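Local coordinates for putative flavoprotein decarboxylase (Streptomyces olivoviridis, PDB 6JLS) that acts as an FMN-dependent cysteine decarboxylase in the biosynthesis of thioviridamide, binding its flavin mononucleotide in sites built from more than one subunit, at residues Ala50-Pro53 and Ser54-Gln57; Phe58-Thr61 and Asn62-Arg65; Pro100-Ala103 and Ala104-Gly107; Cys114-Ile117 and Val118-Ile121. One frame throughout, in Å; residues are numbered along the deposited sequence.

Contact 1: residues Ala50-Pro53 and Ser54-Gln57; sequences ALTP and SAQQ. With FMN (flavin mononucleotide), chain B.
The peptide plane that carries the carbonyl of Pro53 has Gln56 over one face: Gln56 N donates to Pro53 O at 3.0 Å from a position 57° out of the carbonyl plane, an approach that goes with the tight winding of a 3-10 turn. The other flat group, the carboxamide of Gln56, comes back along the same corner and brings its OE1 to 3.8 Å from Pro53 CA. Gln56 N also makes a weak bond to Thr52 O, so two successive carbonyls face one N-H. The link to the cofactor runs through Thr52. Its OG1 sits between the backbone N and the carbonyl carbon (chi1 74°), and from there it can serve both sides, accepting from Ala55 N at 3.0 Å and donating to FMN O3P over a short 2.5 Å. Its methyl group CG2 also lies beside the phosphate. Ser54 adds its CB, 3.4 Å from FMN O5', next to the phosphoester link. Behind the turn the packing is apolar: Leu51 CD2 meets Gln56 CG at 3.9 Å, the two side chains crossing at about a right angle, while Leu51 CB lies 4.2 Å from Ala55 CB. On the far end of the turn, Gln57 faces a second subunit and packs on Trp79 of a third. The whole forms a loop at the C-terminal end of a parallel strand, here strand 46-51, where Rossmann-like folds commonly bind the cofactor phosphate.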
# COMPACT_ATOMS: atom_id res chain seq x y z
N ALA A 50 1.58 0.33 -29.37
CA ALA A 50 0.56 0.17 -28.34
C ALA A 50 0.59 -1.27 -27.86
O ALA A 50 0.85 -2.19 -28.66
CB ALA A 50 -0.83 0.50 -28.87
N LEU A 51 0.33 -1.47 -26.57
CA LEU A 51 0.42 -2.78 -25.92
C LEU A 51 -0.90 -3.10 -25.24
O LEU A 51 -1.54 -2.22 -24.66
CB LEU A 51 1.56 -2.83 -24.87
CG LEU A 51 3.04 -2.77 -25.30
CD1 LEU A 51 3.37 -1.47 -25.98
CD2 LEU A 51 3.95 -2.94 -24.09
N THR A 52 -1.31 -4.35 -25.33
CA THR A 52 -2.38 -4.80 -24.47
C THR A 52 -1.83 -5.02 -23.06
O THR A 52 -0.62 -5.20 -22.88
CB THR A 52 -2.97 -6.11 -24.98
OG1 THR A 52 -2.05 -7.17 -24.70
CG2 THR A 52 -3.27 -6.05 -26.49
N PRO A 53 -2.70 -5.02 -22.05
CA PRO A 53 -2.21 -5.36 -20.70
C PRO A 53 -1.44 -6.68 -20.64
O PRO A 53 -0.34 -6.71 -20.08
CB PRO A 53 -3.49 -5.40 -19.86
CG PRO A 53 -4.41 -4.43 -20.56
CD PRO A 53 -4.10 -4.58 -22.04
N SER A 54 -1.95 -7.77 -21.24
CA SER A 54 -1.21 -9.03 -21.20
C SER A 54 0.13 -8.94 -21.91
O SER A 54 1.08 -9.63 -21.51
CB SER A 54 -2.03 -10.17 -21.81
OG SER A 54 -3.19 -10.42 -21.03
N ALA A 55 0.24 -8.12 -22.96
CA ALA A 55 1.51 -7.98 -23.64
C ALA A 55 2.60 -7.45 -22.72
O ALA A 55 3.79 -7.73 -22.94
CB ALA A 55 1.36 -7.07 -24.85
N GLN A 56 2.24 -6.68 -21.69
CA GLN A 56 3.22 -6.09 -20.79
C GLN A 56 3.89 -7.11 -19.87
O GLN A 56 4.88 -6.76 -19.21
CB GLN A 56 2.58 -4.98 -19.95
CG GLN A 56 2.10 -3.84 -20.82
CD GLN A 56 1.47 -2.73 -20.04
OE1 GLN A 56 0.25 -2.52 -20.10
NE2 GLN A 56 2.30 -1.98 -19.32
N GLN A 57 3.42 -8.36 -19.83
CA GLN A 57 4.20 -9.36 -19.13
C GLN A 57 5.34 -9.90 -19.98
O GLN A 57 6.23 -10.58 -19.45
CB GLN A 57 3.31 -10.52 -18.64
CG GLN A 57 2.94 -11.55 -19.69
CD GLN A 57 1.91 -12.55 -19.18
OE1 GLN A 57 2.12 -13.25 -18.19
NE2 GLN A 57 0.78 -12.63 -19.88
N1 FMN B . -2.41 -16.53 -26.61
C2 FMN B . -2.38 -16.48 -27.98
O2 FMN B . -3.42 -16.26 -28.60
N3 FMN B . -1.20 -16.69 -28.67
C4 FMN B . -0.03 -16.94 -27.98
O4 FMN B . 1.03 -17.13 -28.58
C4A FMN B . -0.06 -16.99 -26.59
N5 FMN B . 1.10 -17.24 -25.89
C5A FMN B . 1.09 -17.29 -24.51
C6 FMN B . 2.28 -17.55 -23.84
C7 FMN B . 2.29 -17.60 -22.44
C7M FMN B . 3.59 -17.88 -21.73
C8 FMN B . 1.09 -17.39 -21.72
C8M FMN B . 1.10 -17.44 -20.22
C9 FMN B . -0.10 -17.13 -22.41
C9A FMN B . -0.10 -17.08 -23.81
N10 FMN B . -1.27 -16.83 -24.51
C10 FMN B . -1.25 -16.78 -25.90
C1' FMN B . -2.56 -16.58 -23.78
C2' FMN B . -2.81 -15.06 -23.76
O2' FMN B . -1.81 -14.36 -23.05
C3' FMN B . -4.17 -14.74 -23.15
O3' FMN B . -5.17 -15.19 -24.04
C4' FMN B . -4.28 -13.23 -22.92
O4' FMN B . -5.43 -12.86 -22.17
C5' FMN B . -4.27 -12.47 -24.24
O5' FMN B . -4.49 -11.12 -23.90
P FMN B . -4.47 -9.97 -25.00
O1P FMN B . -4.92 -10.54 -26.33
O2P FMN B . -5.43 -8.88 -24.59
O3P FMN B . -3.07 -9.44 -25.16

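Contact 2: residues Phe58-Thr61 and Asn62-Arg65. With FMN (flavin mononucleotide), chain B.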
# COMPACT_ATOMS: atom_id res chain seq x y z
N PHE A 58 5.38 -9.55 -21.27
CA PHE A 58 6.42 -10.03 -22.17
C PHE A 58 7.29 -8.93 -22.75
O PHE A 58 8.41 -9.23 -23.16
CB PHE A 58 5.79 -10.80 -23.34
CG PHE A 58 4.94 -11.97 -22.93
CD1 PHE A 58 5.48 -13.04 -22.26
CD2 PHE A 58 3.59 -11.99 -23.25
CE1 PHE A 58 4.69 -14.12 -21.90
CE2 PHE A 58 2.79 -13.07 -22.90
CZ PHE A 58 3.34 -14.14 -22.23
N VAL A 59 6.80 -7.69 -22.83
CA VAL A 59 7.56 -6.53 -23.31
C VAL A 59 7.39 -5.41 -22.31
O VAL A 59 6.28 -5.17 -21.82
CB VAL A 59 7.09 -6.01 -24.68
CG1 VAL A 59 8.28 -5.53 -25.52
CG2 VAL A 59 6.23 -7.01 -25.40
N THR A 60 8.47 -4.69 -22.04
CA THR A 60 8.37 -3.47 -21.26
C THR A 60 8.33 -2.27 -22.20
O THR A 60 8.85 -2.32 -23.32
CB THR A 60 9.55 -3.34 -20.32
OG1 THR A 60 10.71 -3.00 -21.09
CG2 THR A 60 9.76 -4.66 -19.60
N THR A 61 7.71 -1.19 -21.73
CA THR A 61 7.69 0.02 -22.54
C THR A 61 9.08 0.61 -22.65
O THR A 61 9.43 1.18 -23.70
CB THR A 61 6.70 1.04 -21.96
OG1 THR A 61 7.01 1.26 -20.58
CG2 THR A 61 5.29 0.50 -22.05
N ASN A 62 9.90 0.46 -21.62
CA ASN A 62 11.26 1.00 -21.67
C ASN A 62 12.13 0.27 -22.68
O ASN A 62 13.11 0.84 -23.16
CB ASN A 62 11.88 0.96 -20.28
CG ASN A 62 11.43 2.13 -19.44
OD1 ASN A 62 10.56 2.89 -19.86
ND2 ASN A 62 12.03 2.30 -18.26
N SER A 63 11.78 -0.98 -23.03
CA SER A 63 12.50 -1.67 -24.09
C SER A 63 12.14 -1.17 -25.48
O SER A 63 12.93 -1.36 -26.42
CB SER A 63 12.24 -3.17 -23.99
OG SER A 63 10.97 -3.52 -24.52
N LEU A 64 10.96 -0.54 -25.64
CA LEU A 64 10.48 -0.01 -26.92
C LEU A 64 10.84 1.45 -27.14
O LEU A 64 11.17 1.84 -28.27
CB LEU A 64 8.95 -0.16 -27.01
CG LEU A 64 8.46 -1.60 -27.09
CD1 LEU A 64 7.03 -1.71 -26.58
CD2 LEU A 64 8.59 -2.15 -28.51
N ARG A 65 10.80 2.26 -26.08
CA ARG A 65 10.96 3.70 -26.25
C ARG A 65 12.22 4.09 -27.02
O ARG A 65 12.12 5.02 -27.85
CB ARG A 65 10.90 4.38 -24.88
CG ARG A 65 9.52 4.92 -24.57
CD ARG A 65 9.26 5.03 -23.08
NE ARG A 65 7.84 5.24 -22.80
CZ ARG A 65 7.28 5.03 -21.61
NH1 ARG A 65 8.03 4.59 -20.60
NH2 ARG A 65 5.99 5.25 -21.44
N1 FMN B . -2.41 -16.53 -26.61
C2 FMN B . -2.38 -16.48 -27.98
O2 FMN B . -3.42 -16.26 -28.60
N3 FMN B . -1.20 -16.69 -28.67
C4 FMN B . -0.03 -16.94 -27.98
O4 FMN B . 1.03 -17.13 -28.58
C4A FMN B . -0.06 -16.99 -26.59
N5 FMN B . 1.10 -17.24 -25.89
C5A FMN B . 1.09 -17.29 -24.51
C6 FMN B . 2.28 -17.55 -23.84
C7 FMN B . 2.29 -17.60 -22.44
C7M FMN B . 3.59 -17.88 -21.73
C8 FMN B . 1.09 -17.39 -21.72
C8M FMN B . 1.10 -17.44 -20.22
C9 FMN B . -0.10 -17.13 -22.41
C9A FMN B . -0.10 -17.08 -23.81
N10 FMN B . -1.27 -16.83 -24.51
C10 FMN B . -1.25 -16.78 -25.90
C1' FMN B . -2.56 -16.58 -23.78
C2' FMN B . -2.81 -15.06 -23.76
O2' FMN B . -1.81 -14.36 -23.05
C3' FMN B . -4.17 -14.74 -23.15
O3' FMN B . -5.17 -15.19 -24.04
C4' FMN B . -4.28 -13.23 -22.92
O4' FMN B . -5.43 -12.86 -22.17
C5' FMN B . -4.27 -12.47 -24.24
O5' FMN B . -4.49 -11.12 -23.90
P FMN B . -4.47 -9.97 -25.00
O1P FMN B . -4.92 -10.54 -26.33
O2P FMN B . -5.43 -8.88 -24.59
O3P FMN B . -3.07 -9.44 -25.16
O HOH W 1 10.92 -6.10 -23.00
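Thr60 and Ser63 each hold their hydroxyl between the backbone N and the carbonyl carbon (chi1 73° and 78°), which lets Thr60 reach forward to Ser63 N and Ser63 back to Thr60 O across the first turn of helix 61-64. Thr60 is the N-cap: its OG1 accepts from Ser63 N at 3.0 Å. Ser63 OG donates to Thr60 O at 2.7 Å, and a water that accepts from Thr60 N and donates to Ser63 OG bridges them as well. Thr60 OG1 is also bonded to Gln57 O of a second subunit, so the cap lies at an interface. One residue on, Thr61 O takes two N-H groups, Leu64 N from above its carbonyl plane, 64° out of it, and Arg65 N almost straight ahead at 3.0 Å. The guanidinium of Arg65, poorly ordered, lays one face over Thr61 CB, with a weak bond from its NH1 to Asn62 OD1; Asn62 ND2 is held by Trp79 O of a fourth subunit and Gln57 OE1 of the second. Inside, Val59 CG1 touches Leu64 CD1 at 4.2 Å, the side chains crossing at about a right angle, and Pro33 of helix 32-40 packs against both. Before the turn, Phe58 reaches the dimethylbenzene end of the flavin, where Phe58 CZ comes to 3.6 Å from FMN C7, obliquely to its own ring, with FMN C8 in the ring plane at its edge.

Contact 3: residues Pro100-Ala103 and Ala104-Gly107. With FMN (flavin mononucleotide), chain B.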
# COMPACT_ATOMS: atom_id res chain seq x y z
N PRO A 100 2.52 -9.77 -32.54
CA PRO A 100 1.54 -10.84 -32.74
C PRO A 100 0.12 -10.45 -32.34
O PRO A 100 -0.07 -9.56 -31.52
CB PRO A 100 2.06 -11.95 -31.83
CG PRO A 100 2.74 -11.21 -30.70
CD PRO A 100 3.33 -9.97 -31.32
N ALA A 101 -0.87 -11.11 -32.94
CA ALA A 101 -2.28 -10.98 -32.56
C ALA A 101 -2.71 -12.28 -31.91
O ALA A 101 -2.76 -13.32 -32.57
CB ALA A 101 -3.15 -10.64 -33.77
N THR A 102 -3.01 -12.23 -30.61
CA THR A 102 -3.46 -13.41 -29.89
C THR A 102 -4.86 -13.82 -30.33
O THR A 102 -5.60 -13.06 -30.96
CB THR A 102 -3.51 -13.15 -28.39
OG1 THR A 102 -4.41 -12.06 -28.18
CG2 THR A 102 -2.09 -12.86 -27.81
N ALA A 103 -5.25 -15.04 -29.93
CA ALA A 103 -6.63 -15.47 -30.14
C ALA A 103 -7.60 -14.50 -29.47
O ALA A 103 -8.63 -14.15 -30.05
CB ALA A 103 -6.83 -16.89 -29.59
N ALA A 104 -7.25 -14.03 -28.27
CA ALA A 104 -8.15 -13.18 -27.50
C ALA A 104 -8.35 -11.85 -28.20
O ALA A 104 -9.48 -11.38 -28.33
CB ALA A 104 -7.61 -12.97 -26.08
N THR A 105 -7.26 -11.25 -28.67
CA THR A 105 -7.36 -9.97 -29.36
C THR A 105 -8.08 -10.10 -30.70
O THR A 105 -8.93 -9.27 -31.04
CB THR A 105 -5.96 -9.38 -29.53
OG1 THR A 105 -5.53 -8.89 -28.26
CG2 THR A 105 -5.97 -8.21 -30.51
N LEU A 106 -7.75 -11.14 -31.48
CA LEU A 106 -8.50 -11.43 -32.70
C LEU A 106 -9.98 -11.63 -32.41
O LEU A 106 -10.85 -11.13 -33.14
CB LEU A 106 -7.91 -12.68 -33.37
CG LEU A 106 -6.47 -12.59 -33.86
CD1 LEU A 106 -5.96 -13.97 -34.19
CD2 LEU A 106 -6.38 -11.68 -35.08
N GLY A 107 -10.29 -12.36 -31.33
CA GLY A 107 -11.69 -12.61 -30.99
C GLY A 107 -12.42 -11.34 -30.61
O GLY A 107 -13.60 -11.17 -30.96
N1 FMN B . -2.41 -16.53 -26.61
C2 FMN B . -2.38 -16.48 -27.98
O2 FMN B . -3.42 -16.26 -28.60
N3 FMN B . -1.20 -16.69 -28.67
C4 FMN B . -0.03 -16.94 -27.98
O4 FMN B . 1.03 -17.13 -28.58
C4A FMN B . -0.06 -16.99 -26.59
N5 FMN B . 1.10 -17.24 -25.89
C5A FMN B . 1.09 -17.29 -24.51
C6 FMN B . 2.28 -17.55 -23.84
C7 FMN B . 2.29 -17.60 -22.44
C7M FMN B . 3.59 -17.88 -21.73
C8 FMN B . 1.09 -17.39 -21.72
C8M FMN B . 1.10 -17.44 -20.22
C9 FMN B . -0.10 -17.13 -22.41
C9A FMN B . -0.10 -17.08 -23.81
N10 FMN B . -1.27 -16.83 -24.51
C10 FMN B . -1.25 -16.78 -25.90
C1' FMN B . -2.56 -16.58 -23.78
C2' FMN B . -2.81 -15.06 -23.76
O2' FMN B . -1.81 -14.36 -23.05
C3' FMN B . -4.17 -14.74 -23.15
O3' FMN B . -5.17 -15.19 -24.04
C4' FMN B . -4.28 -13.23 -22.92
O4' FMN B . -5.43 -12.86 -22.17
C5' FMN B . -4.27 -12.47 -24.24
O5' FMN B . -4.49 -11.12 -23.90
P FMN B . -4.47 -9.97 -25.00
O1P FMN B . -4.92 -10.54 -26.33
O2P FMN B . -5.43 -8.88 -24.59
O3P FMN B . -3.07 -9.44 -25.16
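This contact is the N-cap of helix 103-110, set where strand 95-101 ends and hands the chain to the FMN site. Thr102 is the capping residue. Its OG1 accepts from Thr105 N at 3.0 Å with a nearly straight N-H (165°) and at the same time donates to FMN O1P over 2.4 Å, a separation too short to be taken literally. Thr105 turns its own hydroxyl anti to its carbonyl carbon (chi1 -74°), which brings OG1 to the same phosphate oxygen: Thr105 OG1 donates to FMN O1P at 2.6 Å. Two threonine hydroxyls thus meet one oxygen, and Ser24 OG, also in the pocket, is bonded to both hydroxyls. The phosphate lies beside the first turn of the helix. Ala103 holds the other end of the cofactor, its backbone N donating to FMN O2 at 2.6 Å, while Thr102 CG2 rests above the pyrimidine part of the flavin, 3.6 Å from FMN C2. Away from the ligand, Leu106 N donates to Thr102 O at 2.9 Å, and Leu106 CD2 packs on Ala101 CB at 3.6 Å as its side chain turns toward strand 129-133. Cys114 of a third subunit covers Ala103 and Ala104. The passage from strand 95-101 into helix 103-110 puts the cap at the C-terminal edge of the parallel sheet, where Rossmann-like folds usually bind their nucleotide cofactor.

Contact 4: residues Cys114-Ile117 and Val118-Ile121. With FMN (flavin mononucleotide), chain C.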
# COMPACT_ATOMS: atom_id res chain seq x y z
N CYS A 114 -13.94 -3.53 -28.22
CA CYS A 114 -12.68 -2.79 -28.01
C CYS A 114 -12.58 -2.32 -26.56
O CYS A 114 -12.85 -1.17 -26.24
CB CYS A 114 -12.59 -1.62 -28.98
SG CYS A 114 -14.13 -0.70 -29.06
N ASP A 115 -12.14 -3.22 -25.68
CA ASP A 115 -12.06 -2.91 -24.27
C ASP A 115 -10.66 -2.47 -23.81
O ASP A 115 -10.47 -2.23 -22.61
CB ASP A 115 -12.53 -4.11 -23.44
CG ASP A 115 -11.58 -5.29 -23.53
OD1 ASP A 115 -10.65 -5.27 -24.36
OD2 ASP A 115 -11.78 -6.26 -22.77
N ASN A 116 -9.68 -2.40 -24.71
CA ASN A 116 -8.38 -1.82 -24.38
C ASN A 116 -7.93 -0.93 -25.52
O ASN A 116 -8.53 -0.90 -26.60
CB ASN A 116 -7.32 -2.90 -24.10
CG ASN A 116 -7.16 -3.90 -25.23
OD1 ASN A 116 -7.38 -3.58 -26.41
ND2 ASN A 116 -6.79 -5.13 -24.88
N ILE A 117 -6.82 -0.23 -25.27
CA ILE A 117 -6.28 0.77 -26.19
C ILE A 117 -5.90 0.14 -27.53
O ILE A 117 -6.10 0.76 -28.58
CB ILE A 117 -5.10 1.49 -25.50
CG1 ILE A 117 -5.56 2.85 -24.97
CG2 ILE A 117 -3.91 1.63 -26.42
CD1 ILE A 117 -6.63 2.75 -23.91
N VAL A 118 -5.37 -1.08 -27.52
CA VAL A 118 -5.00 -1.71 -28.79
C VAL A 118 -6.24 -1.96 -29.66
O VAL A 118 -6.27 -1.59 -30.85
CB VAL A 118 -4.20 -3.01 -28.55
CG1 VAL A 118 -4.18 -3.87 -29.83
CG2 VAL A 118 -2.77 -2.68 -28.12
N THR A 119 -7.28 -2.58 -29.10
CA THR A 119 -8.48 -2.85 -29.88
C THR A 119 -9.19 -1.56 -30.28
O THR A 119 -9.81 -1.51 -31.35
CB THR A 119 -9.44 -3.77 -29.12
OG1 THR A 119 -9.64 -3.25 -27.79
CG2 THR A 119 -8.88 -5.19 -29.05
N GLN A 120 -9.13 -0.52 -29.44
CA GLN A 120 -9.73 0.76 -29.81
C GLN A 120 -8.99 1.40 -30.98
O GLN A 120 -9.61 2.01 -31.86
CB GLN A 120 -9.74 1.71 -28.62
CG GLN A 120 -10.78 1.37 -27.58
CD GLN A 120 -10.51 2.12 -26.30
OE1 GLN A 120 -10.29 3.32 -26.31
NE2 GLN A 120 -10.46 1.39 -25.18
N ILE A 121 -7.65 1.27 -31.01
CA ILE A 121 -6.89 1.82 -32.13
C ILE A 121 -7.29 1.14 -33.43
O ILE A 121 -7.50 1.81 -34.45
CB ILE A 121 -5.38 1.71 -31.86
CG1 ILE A 121 -4.92 2.83 -30.91
CG2 ILE A 121 -4.60 1.78 -33.16
CD1 ILE A 121 -3.55 2.56 -30.25
N1 FMN C . -15.95 4.15 -26.75
C2 FMN C . -17.19 4.20 -27.33
O2 FMN C . -17.71 3.17 -27.76
N3 FMN C . -17.85 5.41 -27.45
C4 FMN C . -17.28 6.57 -26.98
O4 FMN C . -17.86 7.65 -27.08
C4A FMN C . -16.02 6.52 -26.39
N5 FMN C . -15.44 7.67 -25.91
C5A FMN C . -14.19 7.63 -25.32
C6 FMN C . -13.63 8.81 -24.86
C7 FMN C . -12.37 8.79 -24.25
C7M FMN C . -11.78 10.09 -23.76
C8 FMN C . -11.68 7.57 -24.12
C8M FMN C . -10.32 7.54 -23.46
C9 FMN C . -12.25 6.39 -24.59
C9A FMN C . -13.51 6.42 -25.20
N10 FMN C . -14.10 5.25 -25.67
C10 FMN C . -15.36 5.30 -26.27
C1' FMN C . -13.40 3.93 -25.53
C2' FMN C . -14.02 3.18 -24.34
O2' FMN C . -13.84 3.87 -23.12
C3' FMN C . -13.46 1.77 -24.21
O3' FMN C . -13.91 1.01 -25.31
C4' FMN C . -13.90 1.16 -22.89
O4' FMN C . -13.26 -0.07 -22.59
C5' FMN C . -15.41 0.96 -22.86
O5' FMN C . -15.68 0.29 -21.65
P FMN C . -17.18 -0.04 -21.20
O1P FMN C . -18.05 -0.23 -22.43
O2P FMN C . -17.17 -1.33 -20.40
O3P FMN C . -17.73 1.11 -20.39
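A side-chain cap at the start of helix 117-124, made by Asn116, is the core of this local contact, which lies in the connection from helix 103-110 at a subunit boundary. Asn116 CG stands between its backbone N and carbonyl carbon (chi1 55°), and this turns OD1 over the first turn, where it accepts from Thr119 N at 2.9 Å along an almost straight bond (171°). Thr119 OG1 lies 2.7 Å from Asn116 OD1 and 2.9 Å from Asn116 O; its single proton can serve either acceptor, and the choice is not settled. Asn116 O also takes the backbone N of Gln120, so both oxygens of the capping residue are engaged by the helix. Two residues earlier, Cys114 folds across the same turn: Cys114 CA sits 3.1 Å from Thr119 OG1, and Cys114 CB packs against Gln120 CG. Its carbonyl points outward to a flavin mononucleotide held mainly by a fifth subunit, and FMN O3' donates to Cys114 O at 2.6 Å. The extended side chain of Gln120 lies along the ribityl chain of this cofactor, with NE2 3.2 Å from FMN C3', while its OE1 is bonded to His86. Asp115 instead forms a salt bridge with Lys108. On the inner face Ile117 CG2 meets Ile121 CD1 at 4.0 Å. Ile117, Val118 and Ile121 all rest on Ala50 of strand 46-51, with helix 75-81 beside Ile117 and helix 85-91 flanking Ile117 and Ile121.

From the N terminus the four contacts follow in series; each closes a single local turn, and none encloses or crosses another. Contact 1 leaves strand 46-51 and runs straight into contact 2, which opens helix 61-64; Leu51 CD1 packs on Leu64 CD1 at 3.7 Å, tying strand and helix together. Contact 3 comes later, after strand 95-101, yet shares the FMN of chain B with both, and Thr105 touches Thr52 there. Contact 4 begins helix 117-124, whose Val118 lies against the backbone of Leu51. Its Cys114 bonds the cofactor of chain C, while Asn116 also lies next to that of chain B, so together these turns join the parallel sheet to FMN sites completed across subunits.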